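PDB 1VMJ: uncharacterized protein from Thermotoga maritima, which is of unknown function but belongs to the YjbQ (UPF0047) family and may act as a thiamin phosphate synthase. Local coordinates for residues 26-31 with 100-105; 16-21 with 38-43. One frame throughout, in Å; residues are numbered along the deposited sequence. Where two conformers were deposited one is given.

Contact 1 of 2, residues 26-31 with 100-105; sequences RRREFI and NADAHL. With NA (sodium ion), chain B.
R27 and D102 meet from opposite directions in a salt bridge that ties the loop before strand 29-32 to the first turn of helix 101-110, whose start also supplies two ligands of a sodium site. R27 reaches across with its chain extended from CG to NE, and its NH2 donates to D102 OD1 at 2.8 Å. The oxygen lies at the edge of the guanidinium, close to its plane, and accepts the hydrogen bond through its syn lone pair. Guanidinium and carboxylate are nearly coplanar, 19° apart, although the bond is bent to 145° at the hydrogen. D102 turns its carboxylate to the arginines with CG between its backbone N and carbonyl carbon (chi1 74°).

R28 is set quite differently, its guanidinium almost perpendicular to the same carboxylate. NH1 is 4.1 Å from D102 OD2, which lies well out of the guanidinium plane, so the direct attraction is one of charge alone. A water joins the three groups: it accepts from R27 NE and R28 NH1, each at 2.9 Å and each in the plane of its guanidinium, and donates to D102 OD2 at 2.6 Å. Further charges complete the network: R28 pairs with E76 and E85, R27 with D99, and D102 with K106.

R27 NH2 also packs obliquely against N100 CA. The N100 side chain leads away to the sodium ion, which H93 helps to bind, while its ND2 bonds to D137. One helical turn on, H104 is oriented by N65 of the second subunit through ND1. Its NE2 binds sodium at 2.1 Å, beside N100 OD1 at 2.5 Å.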
loop_
_atom_site.group_PDB
_atom_site.type_symbol
_atom_site.label_atom_id
_atom_site.label_comp_id
_atom_site.label_asym_id
_atom_site.label_seq_id
_atom_site.Cartn_x
_atom_site.Cartn_y
_atom_site.Cartn_z
ATOM N N ARG A 26 8.423 0.871 24.218
ATOM C CA ARG A 26 7.088 0.349 24.468
ATOM C C ARG A 26 6.602 -0.503 23.302
ATOM O O ARG A 26 7.214 -0.577 22.246
ATOM C CB ARG A 26 6.128 1.508 24.702
ATOM C CG ARG A 26 6.625 2.509 25.765
ATOM C CD ARG A 26 5.597 3.581 26.118
ATOM N NE ARG A 26 5.999 4.376 27.288
ATOM C CZ ARG A 26 6.826 5.429 27.273
ATOM N NH1 ARG A 26 7.379 5.851 26.139
ATOM N NH2 ARG A 26 7.109 6.067 28.405
ATOM N N ARG A 27 5.462 -1.133 23.495
ATOM C CA ARG A 27 4.894 -2.031 22.497
ATOM C C ARG A 27 4.597 -1.333 21.163
ATOM O O ARG A 27 4.845 -1.902 20.086
ATOM C CB ARG A 27 3.591 -2.644 23.038
ATOM C CG ARG A 27 2.995 -3.724 22.170
ATOM C CD ARG A 27 1.689 -4.177 22.746
ATOM N NE ARG A 27 0.977 -5.102 21.872
ATOM C CZ ARG A 27 0.993 -6.418 22.008
ATOM N NH1 ARG A 27 1.690 -6.985 22.981
ATOM N NH2 ARG A 27 0.291 -7.178 21.170
ATOM N N ARG A 28 3.991 -0.150 21.274
ATOM C CA ARG A 28 3.614 0.622 20.103
ATOM C C ARG A 28 4.263 2.004 20.151
ATOM O O ARG A 28 4.316 2.635 21.214
ATOM C CB ARG A 28 2.097 0.771 19.996
ATOM C CG ARG A 28 1.347 -0.554 19.909
ATOM C CD ARG A 28 -0.062 -0.416 19.358
ATOM N NE ARG A 28 -0.981 0.104 20.360
ATOM C CZ ARG A 28 -1.552 -0.637 21.314
ATOM N NH1 ARG A 28 -1.302 -1.930 21.407
ATOM N NH2 ARG A 28 -2.367 -0.074 22.194
ATOM N N GLU A 29 4.698 2.478 18.990
ATOM C CA GLU A 29 5.371 3.766 18.850
ATOM C C GLU A 29 5.420 4.179 17.394
ATOM O O GLU A 29 5.544 3.323 16.540
ATOM C CB GLU A 29 6.802 3.698 19.409
ATOM C CG GLU A 29 7.476 5.076 19.439
ATOM C CD GLU A 29 8.863 5.099 20.075
ATOM O OE1 GLU A 29 9.310 4.063 20.616
ATOM O OE2 GLU A 29 9.491 6.197 20.032
ATOM N N PHE A 30 5.289 5.481 17.120
ATOM C CA PHE A 30 5.566 6.028 15.798
ATOM C C PHE A 30 6.884 6.782 15.872
ATOM O O PHE A 30 7.079 7.606 16.782
ATOM C CB PHE A 30 4.454 6.961 15.341
ATOM C CG PHE A 30 3.105 6.301 15.276
ATOM C CD1 PHE A 30 2.835 5.324 14.339
ATOM C CD2 PHE A 30 2.089 6.674 16.153
ATOM C CE1 PHE A 30 1.586 4.725 14.281
ATOM C CE2 PHE A 30 0.839 6.068 16.101
ATOM C CZ PHE A 30 0.588 5.104 15.168
ATOM N N ILE A 31 7.769 6.513 14.934
ATOM C CA ILE A 31 9.070 7.167 14.887
ATOM C C ILE A 31 9.262 7.842 13.538
ATOM O O ILE A 31 9.155 7.193 12.518
ATOM C CB ILE A 31 10.200 6.158 15.137
ATOM C CG1 ILE A 31 10.039 5.539 16.528
ATOM C CG2 ILE A 31 11.578 6.837 14.999
ATOM C CD1 ILE A 31 11.037 4.487 16.846
ATOM N N ASN A 100 0.685 -11.126 19.864
ATOM C CA ASN A 100 0.820 -10.042 18.898
ATOM C C ASN A 100 -0.091 -10.113 17.679
ATOM O O ASN A 100 0.109 -9.352 16.746
ATOM C CB ASN A 100 2.288 -9.899 18.468
ATOM C CG ASN A 100 2.789 -11.075 17.628
ATOM O OD1 ASN A 100 2.033 -11.970 17.248
ATOM N ND2 ASN A 100 4.070 -11.033 17.283
ATOM N N ALA A 101 -1.150 -10.925 17.707
ATOM C CA ALA A 101 -2.066 -10.986 16.560
ATOM C C ALA A 101 -2.525 -9.600 16.096
ATOM O O ALA A 101 -2.495 -9.291 14.898
ATOM C CB ALA A 101 -3.245 -11.887 16.873
ATOM N N ASP A 102 -2.879 -8.739 17.043
ATOM C CA ASP A 102 -3.368 -7.403 16.718
ATOM C C ASP A 102 -2.362 -6.587 15.926
ATOM O O ASP A 102 -2.751 -5.755 15.101
ATOM C CB ASP A 102 -3.743 -6.611 17.958
ATOM C CG ASP A 102 -2.521 -6.118 18.739
ATOM O OD1 ASP A 102 -1.775 -6.944 19.326
ATOM O OD2 ASP A 102 -2.277 -4.887 18.697
ATOM N N ALA A 103 -1.072 -6.814 16.181
ATOM C CA ALA A 103 -0.026 -6.041 15.523
ATOM C C ALA A 103 0.034 -6.362 14.027
ATOM O O ALA A 103 0.339 -5.489 13.212
ATOM C CB ALA A 103 1.327 -6.273 16.178
ATOM N N HIS A 104 -0.268 -7.605 13.667
ATOM C CA HIS A 104 -0.295 -8.004 12.256
ATOM C C HIS A 104 -1.437 -7.289 11.548
ATOM O O HIS A 104 -1.315 -6.891 10.388
ATOM C CB HIS A 104 -0.519 -9.496 12.124
ATOM C CG HIS A 104 0.564 -10.333 12.714
ATOM N ND1 HIS A 104 1.602 -10.847 11.967
ATOM C CD2 HIS A 104 0.747 -10.787 13.974
ATOM C CE1 HIS A 104 2.388 -11.561 12.748
ATOM N NE2 HIS A 104 1.895 -11.543 13.967
ATOM N N LEU A 105 -2.552 -7.132 12.256
ATOM C CA LEU A 105 -3.722 -6.404 11.735
ATOM C C LEU A 105 -3.495 -4.889 11.645
ATOM O O LEU A 105 -3.774 -4.286 10.615
ATOM C CB LEU A 105 -4.991 -6.732 12.570
ATOM C CG LEU A 105 -5.291 -8.215 12.737
ATOM C CD1 LEU A 105 -6.583 -8.386 13.511
ATOM C CD2 LEU A 105 -5.315 -8.982 11.456
HETATM NA NA NA B . 2.855 -13.009 15.145
HETATM O O HOH W 1 -0.053 -3.786 19.506
HETATM O O HOH W 2 3.817 -14.225 16.497
HETATM O O HOH W 3 4.846 -12.108 14.984
HETATM O O HOH W 4 3.859 -14.146 13.491
#

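Contact 2 of 2, residues 16-21 with 38-43; sequences YRKELW and EECVRE. With SO4 (sulfate ion), chain E.
Apolar packing between Y16 and C40 brings strand 16-21 against helix 38-43: C40 CB lies 3.5 Å from Y16 CE1. With Y16 CG anti to the backbone N (chi1 174°), the ring reaches the helix and carries C40 O over one face. C40 SG sits at the ring edge, 5.2 Å from its centroid, in a sulfur-aromatic contact, and also touches K18 CB.

The polar link is from Y16 OH to E43 OE2, in the ring plane; at 2.4 Å it is very short, its exact length doubtful. The E43 side chain crosses that of Y16 at about a right angle, with its CG packed against Y16 CE2.

K18 NZ curls back to bond E19 O and, with E19 N, donates to sulfate O3. E19 OE2 accepts from R17 NH2, and OE1 from W21 NE1 at 2.9 Å, both through the anti lone pair; OE1 also salt-bridges R143. Replacing E19 by an alanine would probably cost R17 and R143 this carboxylate partner and leave the W21 indole freer to turn.

Segments 16-21 and 38-43 run roughly antiparallel, their N-to-C directions 149° apart, as helix 34-44 packs on outer strand 14-22 of an antiparallel sheet.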
loop_
_atom_site.group_PDB
_atom_site.type_symbol
_atom_site.label_atom_id
_atom_site.label_comp_id
_atom_site.label_asym_id
_atom_site.label_seq_id
_atom_site.Cartn_x
_atom_site.Cartn_y
_atom_site.Cartn_z
ATOM N N TYR A 16 21.258 1.101 -4.002
ATOM C CA TYR A 16 21.653 1.418 -2.660
ATOM C C TYR A 16 20.754 0.666 -1.718
ATOM O O TYR A 16 19.545 0.575 -1.961
ATOM C CB TYR A 16 21.521 2.932 -2.437
ATOM C CG TYR A 16 21.771 3.353 -1.013
ATOM C CD1 TYR A 16 20.749 3.348 -0.070
ATOM C CD2 TYR A 16 23.031 3.720 -0.605
ATOM C CE1 TYR A 16 20.995 3.712 1.231
ATOM C CE2 TYR A 16 23.295 4.118 0.711
ATOM C CZ TYR A 16 22.251 4.112 1.620
ATOM O OH TYR A 16 22.440 4.479 2.921
ATOM N N ARG A 17 21.341 0.162 -0.638
ATOM C CA ARG A 17 20.610 -0.586 0.380
ATOM C C ARG A 17 21.078 -0.201 1.778
ATOM O O ARG A 17 22.277 -0.040 2.031
ATOM C CB ARG A 17 20.869 -2.061 0.152
ATOM C CG ARG A 17 20.177 -2.932 1.109
ATOM C CD ARG A 17 20.821 -4.282 1.160
ATOM N NE ARG A 17 19.981 -5.184 1.911
ATOM C CZ ARG A 17 20.106 -5.436 3.205
ATOM N NH1 ARG A 17 21.060 -4.879 3.946
ATOM N NH2 ARG A 17 19.257 -6.262 3.774
ATOM N N LYS A 18 20.145 -0.067 2.703
ATOM C CA LYS A 18 20.471 0.164 4.090
ATOM C C LYS A 18 19.354 -0.414 4.949
ATOM O O LYS A 18 18.172 -0.169 4.695
ATOM C CB LYS A 18 20.580 1.676 4.346
ATOM C CG LYS A 18 21.064 2.072 5.756
ATOM C CD LYS A 18 22.572 1.885 5.882
ATOM C CE LYS A 18 23.050 1.856 7.318
ATOM N NZ LYS A 18 22.470 0.696 8.055
ATOM N N GLU A 19 19.726 -1.136 6.001
ATOM C CA GLU A 19 18.772 -1.499 7.049
ATOM C C GLU A 19 18.851 -0.502 8.195
ATOM O O GLU A 19 19.931 -0.136 8.653
ATOM C CB GLU A 19 19.014 -2.883 7.620
ATOM C CG GLU A 19 18.791 -3.989 6.637
ATOM C CD GLU A 19 19.046 -5.349 7.257
ATOM O OE1 GLU A 19 19.216 -5.438 8.507
ATOM O OE2 GLU A 19 19.125 -6.338 6.497
ATOM N N LEU A 20 17.697 -0.056 8.632
ATOM C CA LEU A 20 17.569 0.828 9.778
ATOM C C LEU A 20 16.968 0.003 10.897
ATOM O O LEU A 20 15.949 -0.636 10.711
ATOM C CB LEU A 20 16.665 2.020 9.420
ATOM C CG LEU A 20 17.165 2.900 8.285
ATOM C CD1 LEU A 20 16.076 3.921 7.941
ATOM C CD2 LEU A 20 18.468 3.609 8.620
ATOM N N TRP A 21 17.579 0.014 12.074
ATOM C CA TRP A 21 17.131 -0.826 13.183
ATOM C C TRP A 21 16.480 -0.009 14.271
ATOM O O TRP A 21 16.864 1.138 14.491
ATOM C CB TRP A 21 18.293 -1.615 13.747
ATOM C CG TRP A 21 18.846 -2.727 12.852
ATOM C CD1 TRP A 21 18.597 -2.938 11.525
ATOM C CD2 TRP A 21 19.739 -3.770 13.266
ATOM N NE1 TRP A 21 19.287 -4.049 11.095
ATOM C CE2 TRP A 21 19.975 -4.583 12.144
ATOM C CE3 TRP A 21 20.326 -4.122 14.489
ATOM C CZ2 TRP A 21 20.811 -5.679 12.184
ATOM C CZ3 TRP A 21 21.156 -5.216 14.521
ATOM C CH2 TRP A 21 21.373 -5.997 13.379
ATOM N N GLU A 38 16.582 10.731 4.162
ATOM C CA GLU A 38 17.287 11.819 3.491
ATOM C C GLU A 38 18.790 11.512 3.393
ATOM O O GLU A 38 19.413 11.745 2.345
ATOM C CB GLU A 38 17.050 13.126 4.248
ATOM C CG GLU A 38 15.625 13.633 4.078
ATOM C CD GLU A 38 15.312 14.881 4.893
ATOM O OE1 GLU A 38 15.877 15.064 5.991
ATOM O OE2 GLU A 38 14.464 15.666 4.431
ATOM N N GLU A 39 19.354 10.977 4.476
ATOM C CA GLU A 39 20.782 10.642 4.479
ATOM C C GLU A 39 21.083 9.432 3.562
ATOM O O GLU A 39 22.088 9.412 2.881
ATOM C CB GLU A 39 21.274 10.391 5.906
ATOM C CG GLU A 39 22.722 10.008 6.022
ATOM C CD GLU A 39 23.676 11.095 5.612
ATOM O OE1 GLU A 39 23.255 12.236 5.303
ATOM O OE2 GLU A 39 24.878 10.787 5.599
ATOM N N CYS A 40 20.189 8.447 3.519
ATOM C CA CYS A 40 20.302 7.350 2.535
ATOM C C CYS A 40 20.345 7.879 1.122
ATOM O O CYS A 40 21.201 7.498 0.310
ATOM C CB CYS A 40 19.133 6.377 2.640
ATOM S SG CYS A 40 19.051 5.404 4.171
ATOM N N VAL A 41 19.415 8.774 0.818
ATOM C CA VAL A 41 19.316 9.309 -0.539
ATOM C C VAL A 41 20.602 10.062 -0.844
ATOM O O VAL A 41 21.187 9.914 -1.917
ATOM C CB VAL A 41 18.061 10.187 -0.729
ATOM C CG1 VAL A 41 18.118 10.873 -2.074
ATOM C CG2 VAL A 41 16.829 9.327 -0.634
ATOM N N ARG A 42 21.064 10.848 0.123
ATOM C CA ARG A 42 22.237 11.673 -0.113
ATOM C C ARG A 42 23.438 10.782 -0.399
ATOM O O ARG A 42 24.145 10.985 -1.388
ATOM C CB ARG A 42 22.524 12.568 1.095
ATOM C CG ARG A 42 23.635 13.551 0.838
ATOM C CD ARG A 42 24.251 14.076 2.085
ATOM N NE ARG A 42 24.914 13.028 2.852
ATOM C CZ ARG A 42 26.050 12.425 2.516
ATOM N NH1 ARG A 42 26.737 12.793 1.441
ATOM N NH2 ARG A 42 26.514 11.449 3.287
ATOM N N GLU A 43 23.666 9.802 0.462
ATOM C CA GLU A 43 24.860 8.990 0.306
ATOM C C GLU A 43 24.795 8.067 -0.923
ATOM O O GLU A 43 25.823 7.719 -1.490
ATOM C CB GLU A 43 25.220 8.237 1.591
ATOM C CG GLU A 43 24.451 7.057 1.953
ATOM C CD GLU A 43 25.216 6.145 2.956
ATOM O OE1 GLU A 43 26.426 6.330 3.119
ATOM O OE2 GLU A 43 24.596 5.237 3.518
HETATM S S SO4 E . 24.127 -1.783 6.476
HETATM O O1 SO4 E . 24.393 -1.402 5.092
HETATM O O2 SO4 E . 24.459 -3.195 6.667
HETATM O O3 SO4 E . 22.677 -1.592 6.719
HETATM O O4 SO4 E . 24.982 -0.970 7.364
#

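In the fold
The two contacts lie on opposite sides of the chain's centre, with their own centres about 24 Å apart, and they share no helix or strand. Strand 14-22, strand 29-32 and helix 34-44 nevertheless follow one another along the chain, so the segments alternate between them. Both are partly buried, but contact 1 is set deeper: segment 100-105 is covered in part by the second subunit, whereas contact 2 includes the exposed side chains of K18 and E43. Contact 1 joins the loop leading into the end strand of the three-stranded sheet to the start of a metal-binding helix through charges and water. Contact 2 lays a helix on the five-stranded sheet, chiefly by aromatic and sulfur packing.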